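PDB 1O75: putative DD-carboxypeptidase TP_0574, which has zinc-dependent carboxypeptidase activity on synthetic substrates, binds penicillin, and may reduce the cross-linking of peptidoglycan in this spirochaete. Local coordinates for residues V53-H58 with H280-W285; P292-G297 with L315-N320; C296-G301 with K306-G311. The protein carries 2 engineered substitutions. All coordinates share one frame; numbering follows the deposited sequence.

Interaction 1. Residues V53-H58 with H280-W285; sequences VSRATH and HSADSW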
# COMPACT_ATOMS: atom_id res chain seq x y z
N VAL B 53 -13.06 -17.53 -16.65
CA VAL B 53 -12.98 -17.16 -15.23
C VAL B 53 -14.27 -16.47 -14.73
O VAL B 53 -14.35 -15.24 -14.81
CB VAL B 53 -11.77 -16.19 -15.00
CG1 VAL B 53 -11.74 -15.66 -13.57
CG2 VAL B 53 -10.46 -16.90 -15.31
N SER B 54 -15.25 -17.23 -14.22
CA SER B 54 -16.53 -16.67 -13.71
C SER B 54 -16.66 -16.70 -12.18
O SER B 54 -17.26 -17.62 -11.61
CB SER B 54 -17.72 -17.43 -14.28
OG SER B 54 -18.93 -16.91 -13.72
N ARG B 55 -16.16 -15.66 -11.53
CA ARG B 55 -16.13 -15.58 -10.08
C ARG B 55 -16.97 -14.52 -9.37
O ARG B 55 -17.44 -13.55 -9.97
CB ARG B 55 -14.68 -15.38 -9.67
CG ARG B 55 -14.08 -14.11 -10.26
CD ARG B 55 -12.56 -14.11 -10.17
NE ARG B 55 -12.05 -13.45 -8.96
CZ ARG B 55 -10.81 -13.63 -8.49
NH1 ARG B 55 -9.97 -14.45 -9.11
NH2 ARG B 55 -10.40 -12.97 -7.41
N ALA B 56 -17.13 -14.72 -8.07
CA ALA B 56 -17.87 -13.82 -7.21
C ALA B 56 -16.93 -12.66 -6.90
O ALA B 56 -15.77 -12.87 -6.55
CB ALA B 56 -18.27 -14.54 -5.92
N THR B 57 -17.42 -11.44 -7.03
CA THR B 57 -16.57 -10.30 -6.76
C THR B 57 -17.31 -8.98 -6.66
O THR B 57 -18.43 -8.84 -7.13
CB THR B 57 -15.50 -10.15 -7.84
OG1 THR B 57 -14.80 -8.91 -7.66
CG2 THR B 57 -16.14 -10.15 -9.20
N HIS B 58 -16.61 -8.03 -6.05
CA HIS B 58 -17.04 -6.65 -5.79
C HIS B 58 -17.11 -5.79 -7.05
O HIS B 58 -17.94 -4.88 -7.13
CB HIS B 58 -16.03 -6.02 -4.83
CG HIS B 58 -14.60 -6.29 -5.21
ND1 HIS B 58 -14.03 -7.54 -5.10
CD2 HIS B 58 -13.67 -5.50 -5.78
CE1 HIS B 58 -12.80 -7.51 -5.59
NE2 HIS B 58 -12.56 -6.28 -6.01
N HIS B 280 -5.49 -14.06 -16.00
CA HIS B 280 -5.41 -12.88 -15.14
C HIS B 280 -6.50 -12.90 -14.08
O HIS B 280 -7.56 -13.48 -14.28
CB HIS B 280 -5.50 -11.60 -15.97
CG HIS B 280 -5.07 -10.39 -15.21
ND1 HIS B 280 -3.80 -10.28 -14.67
CD2 HIS B 280 -5.73 -9.27 -14.87
CE1 HIS B 280 -3.71 -9.13 -14.02
NE2 HIS B 280 -4.87 -8.50 -14.13
N SER B 281 -6.21 -12.27 -12.95
CA SER B 281 -7.11 -12.18 -11.81
C SER B 281 -7.03 -13.45 -10.99
O SER B 281 -6.88 -13.40 -9.78
CB SER B 281 -8.55 -11.93 -12.26
OG SER B 281 -9.33 -11.70 -11.12
N ALA B 282 -7.10 -14.60 -11.63
CA ALA B 282 -6.97 -15.84 -10.88
C ALA B 282 -5.49 -16.10 -10.53
O ALA B 282 -5.18 -16.49 -9.40
CB ALA B 282 -7.53 -17.02 -11.69
N ASP B 283 -4.58 -15.86 -11.48
CA ASP B 283 -3.16 -16.15 -11.27
C ASP B 283 -2.23 -14.95 -11.25
O ASP B 283 -1.06 -15.08 -10.84
CB ASP B 283 -2.66 -17.10 -12.38
CG ASP B 283 -3.57 -18.30 -12.55
OD1 ASP B 283 -4.00 -18.87 -11.53
OD2 ASP B 283 -3.85 -18.67 -13.70
N SER B 284 -2.72 -13.81 -11.70
CA SER B 284 -1.89 -12.61 -11.71
C SER B 284 -2.77 -11.40 -11.42
O SER B 284 -3.97 -11.42 -11.68
CB SER B 284 -1.19 -12.41 -13.05
OG SER B 284 -2.08 -12.43 -14.16
N TRP B 285 -2.16 -10.35 -10.89
CA TRP B 285 -2.94 -9.17 -10.58
C TRP B 285 -2.06 -7.95 -10.45
O TRP B 285 -0.83 -8.05 -10.27
CB TRP B 285 -3.77 -9.40 -9.31
CG TRP B 285 -2.98 -9.86 -8.14
CD1 TRP B 285 -2.43 -9.07 -7.17
CD2 TRP B 285 -2.57 -11.21 -7.84
NE1 TRP B 285 -1.70 -9.84 -6.29
CE2 TRP B 285 -1.77 -11.16 -6.68
CE3 TRP B 285 -2.80 -12.45 -8.45
CZ2 TRP B 285 -1.19 -12.30 -6.11
CZ3 TRP B 285 -2.22 -13.59 -7.89
CH2 TRP B 285 -1.43 -13.51 -6.73
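Arg55 meets Ser281 across a wide backbone gap, the CA atoms of Arg55 and Ser281 lying 9.8 Å apart, with extended strand 53-56 on one side and a tight turn on the other. Ser281 enters that turn with a positive phi of 82°, and its N donates to Ser284 O at 2.7 Å. The side chain of Arg55 spans the gap. It does so with CG set between its backbone N and carbonyl carbon and a sharp bend at chi3 (-93°), which brings the guanidinium against the turn. NH1 then donates to Ser281 O at 3.3 Å, but the N-H...O angle of 123° makes this a weak bond. The hydroxyl of Ser281 comes over one face of the guanidinium, with OG 3.4 Å above the guanidinium plane and displaced toward its rim. Although OG is 3.5 Å from NH1 of Arg55, the angle is too poor for a hydrogen bond. Ala282 supplies a nonpolar neighbour at the edge, its CA 3.8 Å from Arg55 NH1. Within the turn, His280 ND1 and Ser284 OG share a hydrogen bond of 2.8 Å. Asp283 is tied outside the turn to Arg304 by a salt bridge. The contact is small and lies at the surface, joining the Tp47 a-domain family region to the C-domain region. Strand 53-56 pairs antiparallel with strand 143-163, Gln65 of helix 60-65 packs on Ser281, and strand 284-285 forms an edge of the sheet that contains strand 293-298.

Interaction 2. Residues P292-G297 with L315-N320; sequences PRISCG and LTLIAN. With XE (xenon), chain F.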
# COMPACT_ATOMS: atom_id res chain seq x y z
N PRO B 292 4.73 0.34 -9.15
CA PRO B 292 4.89 -0.44 -10.39
C PRO B 292 5.10 -1.93 -10.11
O PRO B 292 6.17 -2.49 -10.35
CB PRO B 292 6.09 0.23 -11.06
CG PRO B 292 6.97 0.55 -9.88
CD PRO B 292 5.99 1.04 -8.80
N ARG B 293 4.06 -2.57 -9.60
CA ARG B 293 4.14 -3.97 -9.23
C ARG B 293 3.16 -4.86 -9.97
O ARG B 293 2.03 -4.46 -10.25
CB ARG B 293 3.90 -4.06 -7.71
CG ARG B 293 3.68 -5.45 -7.13
CD ARG B 293 3.49 -5.34 -5.61
NE ARG B 293 2.41 -4.41 -5.30
CZ ARG B 293 2.39 -3.54 -4.30
NH1 ARG B 293 3.41 -3.45 -3.45
NH2 ARG B 293 1.35 -2.74 -4.15
N ILE B 294 3.60 -6.06 -10.32
CA ILE B 294 2.71 -7.04 -10.94
C ILE B 294 2.95 -8.29 -10.13
O ILE B 294 4.10 -8.68 -9.92
CB ILE B 294 3.03 -7.27 -12.41
CG1 ILE B 294 2.71 -5.98 -13.19
CG2 ILE B 294 2.15 -8.42 -12.96
CD1 ILE B 294 2.68 -6.16 -14.65
N SER B 295 1.88 -8.90 -9.63
CA SER B 295 2.00 -10.12 -8.82
C SER B 295 1.53 -11.35 -9.58
O SER B 295 0.54 -11.30 -10.32
CB SER B 295 1.22 -9.95 -7.53
OG SER B 295 1.73 -8.83 -6.81
N CYS B 296 2.24 -12.46 -9.40
CA CYS B 296 1.96 -13.73 -10.06
C CYS B 296 1.89 -14.78 -8.97
O CYS B 296 2.80 -14.86 -8.16
CB CYS B 296 3.12 -14.11 -11.00
SG CYS B 296 3.44 -12.90 -12.24
N GLY B 297 0.83 -15.58 -8.97
CA GLY B 297 0.72 -16.61 -7.97
C GLY B 297 0.48 -17.98 -8.56
O GLY B 297 0.16 -18.10 -9.75
N LEU B 315 9.41 -16.60 -14.70
CA LEU B 315 8.15 -15.94 -15.08
C LEU B 315 8.41 -15.01 -16.26
O LEU B 315 9.36 -14.24 -16.24
CB LEU B 315 7.61 -15.08 -13.91
CG LEU B 315 7.69 -15.70 -12.52
CD1 LEU B 315 7.06 -14.77 -11.48
CD2 LEU B 315 6.99 -17.04 -12.53
N THR B 316 7.56 -15.07 -17.27
CA THR B 316 7.73 -14.18 -18.40
C THR B 316 6.46 -13.33 -18.56
O THR B 316 5.41 -13.86 -18.89
CB THR B 316 7.97 -14.98 -19.71
OG1 THR B 316 9.16 -15.77 -19.55
CG2 THR B 316 8.18 -14.02 -20.91
N LEU B 317 6.57 -12.02 -18.32
CA LEU B 317 5.44 -11.08 -18.45
C LEU B 317 5.30 -10.70 -19.92
O LEU B 317 6.25 -10.24 -20.54
CB LEU B 317 5.73 -9.81 -17.64
CG LEU B 317 5.41 -9.78 -16.14
CD1 LEU B 317 5.68 -11.08 -15.49
CD2 LEU B 317 6.22 -8.66 -15.50
N ILE B 318 4.09 -10.84 -20.46
CA ILE B 318 3.80 -10.56 -21.85
C ILE B 318 2.85 -9.38 -22.01
O ILE B 318 1.71 -9.41 -21.52
CB ILE B 318 3.21 -11.83 -22.49
CG1 ILE B 318 4.27 -12.96 -22.42
CG2 ILE B 318 2.80 -11.55 -23.93
CD1 ILE B 318 3.70 -14.33 -22.68
N ALA B 319 3.32 -8.35 -22.71
CA ALA B 319 2.54 -7.12 -22.89
C ALA B 319 2.75 -6.55 -24.29
O ALA B 319 3.86 -6.56 -24.80
CB ALA B 319 2.98 -6.08 -21.84
N ASN B 320 1.68 -6.05 -24.90
CA ASN B 320 1.75 -5.49 -26.26
C ASN B 320 2.70 -4.32 -26.38
O ASN B 320 2.61 -3.37 -25.62
CB ASN B 320 0.35 -5.05 -26.72
CG ASN B 320 -0.57 -6.20 -26.98
OD1 ASN B 320 0.00 -7.35 -27.32
ND2 ASN B 320 -1.80 -6.06 -26.88
XE XE F . 4.11 -17.67 -9.57
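Cys296 and Leu315 meet at the Leu315 end of a purely apolar interface, with CB of Cys296 4.0 Å from CD1 of Leu315. The same methyl also reaches sulfur, since Leu315 CD1 lies 4.1 Å from Cys296 SG. The thiol is turned anti to its own carbonyl carbon (chi1 -59°), a rotation that sends SG toward Leu317, whose CD1 is 4.3 Å from Cys296 SG. Leu317 therefore divides its two branches: CD1 faces the sulfur, while CD2 is met by the end of Ile294, with Ile294 CD1 4.4 Å from Leu317 CD2. All four side chains have their CB atoms directed at the opposing strand and are buried, whereas Ser295, between Ile294 and Cys296, points the other way and makes weak hydrogen bonds with Glu230 and Ser232.

The backbones are too far apart for strand pairing. The axes of 293-297 and 315-319 approach to 9.9 Å, with an angle of 127° between their N-to-C directions, and no hydrogen bond joins them. Strand 293-298 belongs to one four-stranded antiparallel sheet and strand 311-319 to another, as expected for two facing layers of a beta sandwich and consistent with the immunoglobulin-like E-set clan assigned to this region. Tyr251 of helix 245-252 packs on both Ile294 and Leu317.

At the Leu315 end a xenon atom is bound between the layers. Cys296 O lies 3.4 Å from the xenon and Leu315 CD2 4.2 Å, while Tyr260 and Phe331 complete the pocket with Gly297. At the other end Arg293, on the reverse side of its strand, forms a salt bridge through NH2 to a sulfated glucose.

Interaction 3. Residues C296-G301 with K306-G311; sequences CGINYG and KGSGPG. With XE (xenon), chain F.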
# COMPACT_ATOMS: atom_id res chain seq x y z
N CYS B 296 2.24 -12.46 -9.40
CA CYS B 296 1.96 -13.73 -10.06
C CYS B 296 1.89 -14.78 -8.97
O CYS B 296 2.80 -14.86 -8.16
CB CYS B 296 3.12 -14.11 -11.00
SG CYS B 296 3.44 -12.90 -12.24
N GLY B 297 0.83 -15.58 -8.97
CA GLY B 297 0.72 -16.61 -7.97
C GLY B 297 0.48 -17.98 -8.56
O GLY B 297 0.16 -18.10 -9.75
N ILE B 298 0.59 -19.01 -7.74
CA ILE B 298 0.35 -20.34 -8.24
C ILE B 298 -0.24 -21.21 -7.13
O ILE B 298 0.03 -20.99 -5.96
CB ILE B 298 1.67 -20.97 -8.76
CG1 ILE B 298 1.39 -22.27 -9.52
CG2 ILE B 298 2.64 -21.25 -7.57
CD1 ILE B 298 2.65 -22.88 -10.15
N ASN B 299 -1.09 -22.14 -7.52
CA ASN B 299 -1.63 -23.10 -6.56
C ASN B 299 -1.31 -24.44 -7.21
O ASN B 299 -1.83 -24.75 -8.26
CB ASN B 299 -3.15 -22.98 -6.38
CG ASN B 299 -3.67 -23.96 -5.35
OD1 ASN B 299 -3.62 -25.17 -5.56
ND2 ASN B 299 -4.18 -23.44 -4.23
N TYR B 300 -0.44 -25.21 -6.57
CA TYR B 300 -0.00 -26.48 -7.16
C TYR B 300 -1.13 -27.45 -7.46
O TYR B 300 -0.97 -28.36 -8.27
CB TYR B 300 1.03 -27.14 -6.23
CG TYR B 300 2.18 -26.22 -5.89
CD1 TYR B 300 2.62 -26.09 -4.57
CD2 TYR B 300 2.83 -25.47 -6.89
CE1 TYR B 300 3.68 -25.24 -4.24
CE2 TYR B 300 3.89 -24.62 -6.57
CZ TYR B 300 4.31 -24.51 -5.25
OH TYR B 300 5.37 -23.69 -4.93
N GLY B 301 -2.28 -27.24 -6.83
CA GLY B 301 -3.40 -28.14 -7.05
C GLY B 301 -4.34 -27.80 -8.19
O GLY B 301 -5.27 -28.56 -8.45
N LYS B 306 -0.96 -28.72 -13.08
CA LYS B 306 -0.74 -30.12 -12.73
C LYS B 306 0.73 -30.52 -12.84
O LYS B 306 1.33 -30.36 -13.89
CB LYS B 306 -1.58 -31.03 -13.64
CG LYS B 306 -1.53 -32.49 -13.23
CD LYS B 306 -2.32 -33.39 -14.18
CE LYS B 306 -2.05 -34.86 -13.85
NZ LYS B 306 -2.97 -35.79 -14.57
N GLY B 307 1.30 -31.00 -11.74
CA GLY B 307 2.69 -31.43 -11.73
C GLY B 307 3.64 -30.39 -11.19
O GLY B 307 4.83 -30.67 -11.00
N SER B 308 3.14 -29.19 -10.93
CA SER B 308 3.99 -28.13 -10.42
C SER B 308 4.20 -28.38 -8.95
O SER B 308 3.50 -29.17 -8.36
CB SER B 308 3.30 -26.78 -10.60
OG SER B 308 2.12 -26.76 -9.82
N GLY B 309 5.15 -27.68 -8.36
CA GLY B 309 5.39 -27.82 -6.94
C GLY B 309 6.47 -26.85 -6.55
O GLY B 309 6.89 -26.04 -7.38
N PRO B 310 6.94 -26.88 -5.30
CA PRO B 310 7.99 -25.96 -4.87
C PRO B 310 9.22 -26.09 -5.79
O PRO B 310 9.44 -27.14 -6.40
CB PRO B 310 8.29 -26.41 -3.44
CG PRO B 310 6.97 -27.00 -2.98
CD PRO B 310 6.54 -27.78 -4.21
N GLY B 311 10.02 -25.04 -5.88
CA GLY B 311 11.19 -25.10 -6.73
C GLY B 311 11.46 -23.78 -7.43
O GLY B 311 11.01 -22.73 -6.99
XE XE F . 4.11 -17.67 -9.57
O HOH W 1 0.99 -30.30 -8.69
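Tyr300 lies along the backbone of Ser308, Gly309 and Pro310, and its side chain can be traced over all three. CB comes first to Ser308, with Tyr300 CB 3.8 Å from Ser308 O. From there CG, anti to the carbonyl carbon of its own residue (chi1 -53°), carries the ring over Gly309. The CA of Gly309 sits 3.5 Å from the centroid of the Tyr300 ring and 15° off the normal, a CH-pi contact made over the face; CD1 has this same CA as its neighbour. At the ring edge, CD2 of Tyr300 is 3.3 Å from Ser308 OG, close to the ring plane; that hydroxyl is hydrogen-bonded to Phe305 O. Further out, Tyr300 CE2 lies 3.4 Å from Gly309 C. On the other flank CE1 of Tyr300 touches CD of Pro310 at 3.8 Å, the pyrrolidine lying at a slant to the ring. CZ meets Gly309 C and Pro310 N, and the tip ends at the proline, with Tyr300 OH 3.5 Å from Pro310 CA.

Ile298, two residues before Tyr300, brings CD1 near Ser308 OG, while its CB lies on the xenon side. Beside this ring packing a water links the two backbones: it donates to Tyr300 O at 2.8 Å and also to Ser308 O, and accepts from Gly307 N. Asn299 OD1 takes a hydrogen bond from Gly301 N at 2.8 Å, so that an Asx turn follows directly on strand 293-298. Residues 299-310 connect that strand, in one sheet, to strand 311-319 in the other, as in a beta sandwich; the Asx turn is a local feature of this connection, and the CH-pi contact packs Tyr300 on the loop that leads into strand 311-319.

How the interactions relate
From the N terminus, interaction 1 closes first, bringing residues 53-58 of the a-domain family region to 280-285 of the C-domain region across 221 intervening residues. The other two follow in series. Interaction 2 joins 292-297 to 315-320, and interaction 3, which starts on the overlapping residues Cys296 and Gly297, closes the shorter loop 296-301 to 306-311 nested inside it. None of the three crosses another. Interaction 1 is linked to the later pair through sheet pairing of strands 284-285 and 293-298, where Asp283 O is 2.7 Å from Gly297 N. Interaction 2 joins the two layers of the sandwich, interaction 3 the connection between them, and both border the same xenon.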